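Local coordinates for uncharacterized protein (Neisseria meningitidis serogroup B, PDB 3OI8) that binds adenosine between the paired CBS domains of this fragment, and as a whole protein probably takes part in magnesium and cobalt transport, at residues 39-42 against 43-46; 45-48 against 49-52; 61-64 against 65-69. All blocks are in the same frame, centred on the assembly; numbering follows the deposited sequence.

Contact 1. Residues 39-42 against 43-46. With ADN (adenosine), chain C.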
loop_
_atom_site.group_PDB
_atom_site.type_symbol
_atom_site.label_atom_id
_atom_site.label_comp_id
_atom_site.label_asym_id
_atom_site.label_seq_id
_atom_site.Cartn_x
_atom_site.Cartn_y
_atom_site.Cartn_z
ATOM N N GLU A 39 0.033 -8.639 16.189
ATOM C CA GLU A 39 1.355 -8.066 16.342
ATOM C C GLU A 39 2.180 -8.317 15.082
ATOM O O GLU A 39 1.786 -9.101 14.217
ATOM C CB GLU A 39 2.055 -8.680 17.566
ATOM C CG GLU A 39 1.255 -8.558 18.855
ATOM C CD GLU A 39 1.998 -9.100 20.068
ATOM O OE1 GLU A 39 2.605 -10.190 19.964
ATOM O OE2 GLU A 39 1.973 -8.430 21.128
ATOM N N VAL A 40 3.324 -7.649 14.989
ATOM C CA VAL A 40 4.239 -7.851 13.865
ATOM C C VAL A 40 4.459 -9.337 13.607
ATOM O O VAL A 40 4.428 -9.775 12.470
ATOM C CB VAL A 40 5.584 -7.134 14.107
ATOM C CG1 VAL A 40 6.635 -7.618 13.120
ATOM C CG2 VAL A 40 5.396 -5.621 14.006
ATOM N N ARG A 41 4.645 -10.107 14.682
ATOM C CA ARG A 41 4.791 -11.565 14.609
ATOM C C ARG A 41 3.805 -12.217 13.662
ATOM O O ARG A 41 4.139 -13.172 12.956
ATOM C CB ARG A 41 4.538 -12.196 15.980
ATOM C CG ARG A 41 5.670 -12.105 16.945
ATOM C CD ARG A 41 5.540 -13.170 18.027
ATOM N NE ARG A 41 6.492 -12.923 19.100
ATOM C CZ ARG A 41 6.269 -12.057 20.080
ATOM N NH1 ARG A 41 5.127 -11.383 20.107
ATOM N NH2 ARG A 41 7.176 -11.866 21.030
ATOM N N ASP A 42 2.569 -11.727 13.689
ATOM C CA ASP A 42 1.476 -12.385 12.990
ATOM C C ASP A 42 1.452 -12.122 11.477
ATOM O O ASP A 42 0.736 -12.804 10.743
ATOM C CB ASP A 42 0.134 -11.984 13.632
ATOM C CG ASP A 42 0.077 -12.307 15.132
ATOM O OD1 ASP A 42 0.244 -13.493 15.497
ATOM O OD2 ASP A 42 -0.129 -11.375 15.947
ATOM N N ALA A 43 2.227 -11.143 11.009
ATOM C CA ALA A 43 2.151 -10.726 9.605
ATOM C C ALA A 43 3.496 -10.760 8.899
ATOM O O ALA A 43 3.574 -10.544 7.693
ATOM C CB ALA A 43 1.540 -9.315 9.478
HETATM N N MSE A 44 4.553 -11.033 9.649
HETATM C CA MSE A 44 5.897 -10.965 9.090
HETATM C C MSE A 44 6.270 -12.153 8.205
HETATM O O MSE A 44 5.687 -13.238 8.297
HETATM C CB MSE A 44 6.932 -10.812 10.202
HETATM C CG MSE A 44 7.035 -12.028 11.098
HETATM SE SE MSE A 44 8.578 -11.882 12.270
HETATM C CE MSE A 44 8.055 -13.210 13.599
ATOM N N ILE A 45 7.241 -11.915 7.328
ATOM C CA ILE A 45 7.901 -12.976 6.575
ATOM C C ILE A 45 9.161 -13.377 7.330
ATOM O O ILE A 45 10.003 -12.532 7.623
ATOM C CB ILE A 45 8.275 -12.480 5.179
ATOM C CG1 ILE A 45 7.002 -12.068 4.431
ATOM C CG2 ILE A 45 9.072 -13.555 4.421
ATOM C CD1 ILE A 45 7.272 -11.256 3.190
ATOM N N THR A 46 9.292 -14.657 7.661
ATOM C CA THR A 46 10.378 -15.089 8.540
ATOM C C THR A 46 11.740 -14.973 7.847
ATOM O O THR A 46 11.811 -15.079 6.625
ATOM C CB THR A 46 10.175 -16.534 9.015
ATOM O OG1 THR A 46 11.124 -16.821 10.054
ATOM C CG2 THR A 46 10.362 -17.509 7.849
HETATM O "O5'" ADN C . 5.571 -9.102 -3.194
HETATM C "C5'" ADN C . 4.373 -9.831 -3.107
HETATM C "C4'" ADN C . 4.239 -10.473 -1.693
HETATM O "O4'" ADN C . 5.490 -11.120 -1.313
HETATM C "C3'" ADN C . 3.917 -9.406 -0.625
HETATM O "O3'" ADN C . 2.555 -9.460 -0.297
HETATM C "C2'" ADN C . 4.763 -9.780 0.567
HETATM O "O2'" ADN C . 4.037 -10.616 1.439
HETATM C "C1'" ADN C . 5.917 -10.599 -0.013
HETATM N N9 ADN C . 7.130 -9.798 -0.166
HETATM C C8 ADN C . 7.241 -8.374 -0.693
HETATM N N7 ADN C . 8.702 -8.011 -0.707
HETATM C C5 ADN C . 9.495 -9.225 -0.194
HETATM C C6 ADN C . 11.022 -9.465 0.012
HETATM N N6 ADN C . 11.974 -8.418 -0.357
HETATM N N1 ADN C . 11.489 -10.747 0.526
HETATM C C2 ADN C . 10.502 -11.855 0.862
HETATM N N3 ADN C . 9.003 -11.622 0.657
HETATM C C4 ADN C . 8.526 -10.317 0.134
#
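Val40 O takes two backbone N-H groups from the residues that close the turn. The bond from Ala43 N is 3.0 Å and nearly straight at the hydrogen (166°). Met44 N supplies a second, weak bond to the same Val40 O at 3.1 Å, bent to 125°. One carbonyl thus gathers both amides as the chain leaves the turn. The selenomethionine at Met44 lies over this turn: its CG sits between the backbone N and the carbonyl carbon (chi1 67°), which brings CG to 3.6 Å from Arg41 O, while the extended chain beyond carries CE back to 3.8 Å from Arg41 CA. A long, unbranched apolar side chain suits such a path along the backbone.

Further out, polar groups hold the turn from its start. Asp42 OD2 accepts Glu39 N at 2.8 Å through its anti lone pair, so that the short acidic side chain ties the first amide of the turn. Asp42 N returns a bond to Glu39 O. Arg41 NH1 forms a salt bridge with Glu39 OE1 at 2.8 Å, the carboxylate meeting the guanidinium edge in its plane, and Arg41 NE pairs with Glu117. Beyond the turn, Ile45 CD1 comes over a face of the adenine near N3, a tight contact of 3.1 Å from Ile45 CD1 to adenosine N3.

In the fold, this turn leads from helix 23-35 into strand 45-46. Val40, small and apolar, is buried against Val138 of strand 135-139, Val149 of strand 145-150 and Leu124 of helix 121-130, Met44 also touches Val138, and Ile45 pairs through its backbone with Leu148 of strand 145-150.

Contact 2. Residues 45-48 against 49-52; sequences ITRS and RMNV. With ADN (adenosine), chain C.
The Arg49 side chain crosses that of Thr46 at a slant. Its CB lies 3.6 Å from Thr46 O, the carbonyl that accepts Arg49 N in a hydrogen bond of 2.9 Å. CG comes next, 3.6 Å from Thr46 CG2; CD keeps the same spacing from that methyl, and NE is a little farther off. With CG anti to the carbonyl carbon (chi1 -64°) and the chain extended from CG to NE, it passes the methyl and leads away. At NE, where the guanidinium begins, the methyl stands obliquely to the group. A branched threonine suits this place, giving the aliphatic part of the arginine a methyl to pass across.

One residue on, Met50 N bonds to Arg47 O at 3.1 Å, continuing the tight turn. Selenomethionine Met50 bends at its last torsion (chi3 -61°), returning CE to 3.9 Å from Arg47 CG. The guanidinium of Arg47 instead reaches Thr145 O through NH1.

The turn delivers Asn51 to the adenine: Asn51 N donates to adenosine N1 at 2.7 Å, and adenosine N6 donates to Asn51 O at 3.1 Å. Asn51 OD1 is bonded to His71 NE2. This backbone pairing is consistent with selective reading of the adenine edge that carries N1 and N6, with apolar Ile45 lying against the base.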
loop_
_atom_site.group_PDB
_atom_site.type_symbol
_atom_site.label_atom_id
_atom_site.label_comp_id
_atom_site.label_asym_id
_atom_site.label_seq_id
_atom_site.Cartn_x
_atom_site.Cartn_y
_atom_site.Cartn_z
ATOM N N ILE A 45 7.241 -11.915 7.328
ATOM C CA ILE A 45 7.901 -12.976 6.575
ATOM C C ILE A 45 9.161 -13.377 7.330
ATOM O O ILE A 45 10.003 -12.532 7.623
ATOM C CB ILE A 45 8.275 -12.480 5.179
ATOM C CG1 ILE A 45 7.002 -12.068 4.431
ATOM C CG2 ILE A 45 9.072 -13.555 4.421
ATOM C CD1 ILE A 45 7.272 -11.256 3.190
ATOM N N THR A 46 9.292 -14.657 7.661
ATOM C CA THR A 46 10.378 -15.089 8.540
ATOM C C THR A 46 11.740 -14.973 7.847
ATOM O O THR A 46 11.811 -15.079 6.625
ATOM C CB THR A 46 10.175 -16.534 9.015
ATOM O OG1 THR A 46 11.124 -16.821 10.054
ATOM C CG2 THR A 46 10.362 -17.509 7.849
ATOM N N ARG A 47 12.806 -14.779 8.633
ATOM C CA ARG A 47 14.159 -14.555 8.095
ATOM C C ARG A 47 14.566 -15.519 6.984
ATOM O O ARG A 47 14.971 -15.103 5.900
ATOM C CB ARG A 47 15.204 -14.623 9.213
ATOM C CG ARG A 47 16.641 -14.429 8.744
ATOM C CD ARG A 47 17.624 -14.767 9.877
ATOM N NE ARG A 47 17.532 -16.164 10.311
ATOM C CZ ARG A 47 16.850 -16.584 11.381
ATOM N NH1 ARG A 47 16.187 -15.716 12.133
ATOM N NH2 ARG A 47 16.833 -17.876 11.713
ATOM N N SER A 48 14.473 -16.812 7.253
ATOM C CA SER A 48 14.935 -17.798 6.288
ATOM C C SER A 48 14.167 -17.753 4.962
ATOM O O SER A 48 14.546 -18.422 4.009
ATOM C CB SER A 48 14.925 -19.211 6.896
ATOM O OG SER A 48 13.752 -19.439 7.667
ATOM N N ARG A 49 13.106 -16.949 4.892
ATOM C CA ARG A 49 12.291 -16.867 3.673
ATOM C C ARG A 49 12.320 -15.507 2.962
ATOM O O ARG A 49 11.702 -15.338 1.903
ATOM C CB ARG A 49 10.836 -17.242 3.977
ATOM C CG ARG A 49 10.666 -18.678 4.437
ATOM C CD ARG A 49 9.208 -19.003 4.740
ATOM N NE ARG A 49 9.068 -20.353 5.284
ATOM C CZ ARG A 49 7.921 -20.879 5.702
ATOM N NH1 ARG A 49 6.798 -20.170 5.645
ATOM N NH2 ARG A 49 7.898 -22.115 6.181
HETATM N N MSE A 50 13.016 -14.529 3.533
HETATM C CA MSE A 50 13.074 -13.216 2.893
HETATM C C MSE A 50 13.899 -13.280 1.616
HETATM O O MSE A 50 14.889 -14.005 1.557
HETATM C CB MSE A 50 13.750 -12.206 3.808
HETATM C CG MSE A 50 13.196 -12.130 5.190
HETATM SE SE MSE A 50 14.259 -10.837 6.155
HETATM C CE MSE A 50 15.992 -11.711 6.050
ATOM N N ASN A 51 13.513 -12.501 0.607
ATOM C CA ASN A 51 14.339 -12.335 -0.582
ATOM C C ASN A 51 15.212 -11.103 -0.397
ATOM O O ASN A 51 14.687 -9.991 -0.294
ATOM C CB ASN A 51 13.473 -12.178 -1.842
ATOM C CG ASN A 51 12.743 -13.457 -2.219
ATOM O OD1 ASN A 51 11.547 -13.435 -2.501
ATOM N ND2 ASN A 51 13.464 -14.578 -2.225
ATOM N N VAL A 52 16.533 -11.298 -0.341
ATOM C CA VAL A 52 17.459 -10.190 -0.082
ATOM C C VAL A 52 18.460 -9.975 -1.226
ATOM O O VAL A 52 18.637 -10.842 -2.087
ATOM C CB VAL A 52 18.253 -10.426 1.220
ATOM C CG1 VAL A 52 17.303 -10.571 2.415
ATOM C CG2 VAL A 52 19.140 -11.674 1.085
HETATM O "O5'" ADN C . 5.571 -9.102 -3.194
HETATM C "C5'" ADN C . 4.373 -9.831 -3.107
HETATM C "C4'" ADN C . 4.239 -10.473 -1.693
HETATM O "O4'" ADN C . 5.490 -11.120 -1.313
HETATM C "C3'" ADN C . 3.917 -9.406 -0.625
HETATM O "O3'" ADN C . 2.555 -9.460 -0.297
HETATM C "C2'" ADN C . 4.763 -9.780 0.567
HETATM O "O2'" ADN C . 4.037 -10.616 1.439
HETATM C "C1'" ADN C . 5.917 -10.599 -0.013
HETATM N N9 ADN C . 7.130 -9.798 -0.166
HETATM C C8 ADN C . 7.241 -8.374 -0.693
HETATM N N7 ADN C . 8.702 -8.011 -0.707
HETATM C C5 ADN C . 9.495 -9.225 -0.194
HETATM C C6 ADN C . 11.022 -9.465 0.012
HETATM N N6 ADN C . 11.974 -8.418 -0.357
HETATM N N1 ADN C . 11.489 -10.747 0.526
HETATM C C2 ADN C . 10.502 -11.855 0.862
HETATM N N3 ADN C . 9.003 -11.622 0.657
HETATM C C4 ADN C . 8.526 -10.317 0.134
#

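Contact 3. Residues 61-64 against 65-69; sequences RITA and YVIDT
Ile62 and Val66 meet one helical turn apart, their side chains set at a slant to each other, with Ile62 CG2 4.1 Å from Val66 CG2. Val66 CG2 stands anti to the carbonyl carbon, beside its own backbone N, a setting that also brings it to 3.3 Å from Ile62 O. Alongside, Thr63 and Ile67 repeat the pattern: Thr63 CG2 lies 3.8 Å from Ile67 CD1, while Thr63 OG1 turns back to bond with Ile59 O. Branched side chains fill these i to i+4 spaces well.

Tyr65 points another way. Its CG is anti to the backbone N (chi1 -175°), and one face of the ring receives Thr69 CG2, 3.9 Å above the plane and offset toward the rim. Thr69 OG1 donates to Tyr65 O at 3.1 Å, from the face of the carbonyl plane opposite to that used by Thr69 N, so two bonds grip one oxygen. Regular i to i+4 backbone bonds run through the helix, among them Val66 N to Ile62 O at 2.9 Å.

The chemistry implies a helix with distinct sides: Thr63, Val66 and Ile67 face Phe98, Leu94 and Lys95 of the second subunit, Ile62 the interior of its own domain (Leu53, Leu93, Phe103), and Tyr65 OH bonds weakly to Asn51 ND2, as a second-shell partner of the adenosine site.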
loop_
_atom_site.group_PDB
_atom_site.type_symbol
_atom_site.label_atom_id
_atom_site.label_comp_id
_atom_site.label_asym_id
_atom_site.label_seq_id
_atom_site.Cartn_x
_atom_site.Cartn_y
_atom_site.Cartn_z
ATOM N N ARG A 61 22.785 -8.821 -12.095
ATOM C CA ARG A 61 22.268 -9.873 -11.242
ATOM C C ARG A 61 21.174 -9.345 -10.297
ATOM O O ARG A 61 20.130 -9.971 -10.127
ATOM C CB ARG A 61 23.428 -10.494 -10.460
ATOM C CG ARG A 61 24.347 -11.343 -11.344
ATOM C CD ARG A 61 25.621 -11.746 -10.613
ATOM N NE ARG A 61 25.325 -12.434 -9.358
ATOM C CZ ARG A 61 25.200 -13.751 -9.244
ATOM N NH1 ARG A 61 25.349 -14.530 -10.310
ATOM N NH2 ARG A 61 24.932 -14.290 -8.062
ATOM N N ILE A 62 21.415 -8.191 -9.685
ATOM C CA ILE A 62 20.373 -7.532 -8.898
ATOM C C ILE A 62 19.080 -7.363 -9.712
ATOM O O ILE A 62 18.004 -7.789 -9.281
ATOM C CB ILE A 62 20.852 -6.152 -8.360
ATOM C CG1 ILE A 62 21.825 -6.354 -7.189
ATOM C CG2 ILE A 62 19.654 -5.281 -7.938
ATOM C CD1 ILE A 62 22.620 -5.118 -6.824
ATOM N N THR A 63 19.190 -6.756 -10.894
ATOM C CA THR A 63 18.012 -6.464 -11.698
ATOM C C THR A 63 17.236 -7.736 -12.068
ATOM O O THR A 63 16.008 -7.767 -11.978
ATOM C CB THR A 63 18.364 -5.645 -12.970
ATOM O OG1 THR A 63 18.849 -4.351 -12.584
ATOM C CG2 THR A 63 17.135 -5.461 -13.842
ATOM N N ALA A 64 17.951 -8.776 -12.485
ATOM C CA ALA A 64 17.308 -10.036 -12.848
ATOM C C ALA A 64 16.584 -10.665 -11.654
ATOM O O ALA A 64 15.502 -11.217 -11.799
ATOM C CB ALA A 64 18.322 -11.010 -13.450
ATOM N N TYR A 65 17.180 -10.563 -10.472
ATOM C CA TYR A 65 16.590 -11.129 -9.269
ATOM C C TYR A 65 15.335 -10.349 -8.883
ATOM O O TYR A 65 14.301 -10.942 -8.551
ATOM C CB TYR A 65 17.611 -11.128 -8.132
ATOM C CG TYR A 65 17.152 -11.791 -6.852
ATOM C CD1 TYR A 65 17.242 -13.167 -6.690
ATOM C CD2 TYR A 65 16.643 -11.032 -5.793
ATOM C CE1 TYR A 65 16.828 -13.784 -5.514
ATOM C CE2 TYR A 65 16.228 -11.635 -4.613
ATOM C CZ TYR A 65 16.327 -13.016 -4.480
ATOM O OH TYR A 65 15.923 -13.629 -3.319
ATOM N N VAL A 66 15.423 -9.023 -8.951
ATOM C CA VAL A 66 14.282 -8.152 -8.657
ATOM C C VAL A 66 13.091 -8.437 -9.579
ATOM O O VAL A 66 11.947 -8.490 -9.137
ATOM C CB VAL A 66 14.674 -6.670 -8.792
ATOM C CG1 VAL A 66 13.447 -5.783 -8.800
ATOM C CG2 VAL A 66 15.634 -6.259 -7.665
ATOM N N ILE A 67 13.363 -8.631 -10.864
ATOM C CA ILE A 67 12.304 -8.936 -11.820
ATOM C C ILE A 67 11.711 -10.316 -11.554
ATOM O O ILE A 67 10.489 -10.498 -11.554
ATOM C CB ILE A 67 12.832 -8.866 -13.253
ATOM C CG1 ILE A 67 13.097 -7.408 -13.637
ATOM C CG2 ILE A 67 11.872 -9.572 -14.231
ATOM C CD1 ILE A 67 13.940 -7.262 -14.887
ATOM N N ASP A 68 12.587 -11.278 -11.299
ATOM C CA ASP A 68 12.174 -12.649 -11.054
ATOM C C ASP A 68 11.233 -12.765 -9.859
ATOM O O ASP A 68 10.226 -13.454 -9.932
ATOM C CB ASP A 68 13.396 -13.544 -10.834
ATOM C CG ASP A 68 13.046 -15.023 -10.877
ATOM O OD1 ASP A 68 12.169 -15.402 -11.687
ATOM O OD2 ASP A 68 13.645 -15.806 -10.107
ATOM N N THR A 69 11.567 -12.101 -8.755
ATOM C CA THR A 69 10.763 -12.210 -7.541
ATOM C C THR A 69 9.590 -11.244 -7.587
ATOM O O THR A 69 8.595 -11.425 -6.892
ATOM C CB THR A 69 11.596 -11.935 -6.282
ATOM O OG1 THR A 69 12.150 -10.621 -6.363
ATOM C CG2 THR A 69 12.727 -12.943 -6.150
#

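All three contacts fall in the first CBS domain range, yet their settings differ. Contacts 1 and 2 are surface turns that share Ile45 and Thr46 on strand 45-46, outermost of its sheet within the chain, one leading in and the other out; their centres lie 11 Å apart and both touch adenosine. Contact 1 relies on charged pairs and backbone bonds around its turn, while contact 2 offers backbone atoms to the base. Contact 3, partly buried, belongs to the helix of a beta-alpha-beta unit and combines i to i+4 side-chain packing with regular helix bonds. It never reaches contact 1 but touches contact 2 through Tyr65 and Asn51, a weak link.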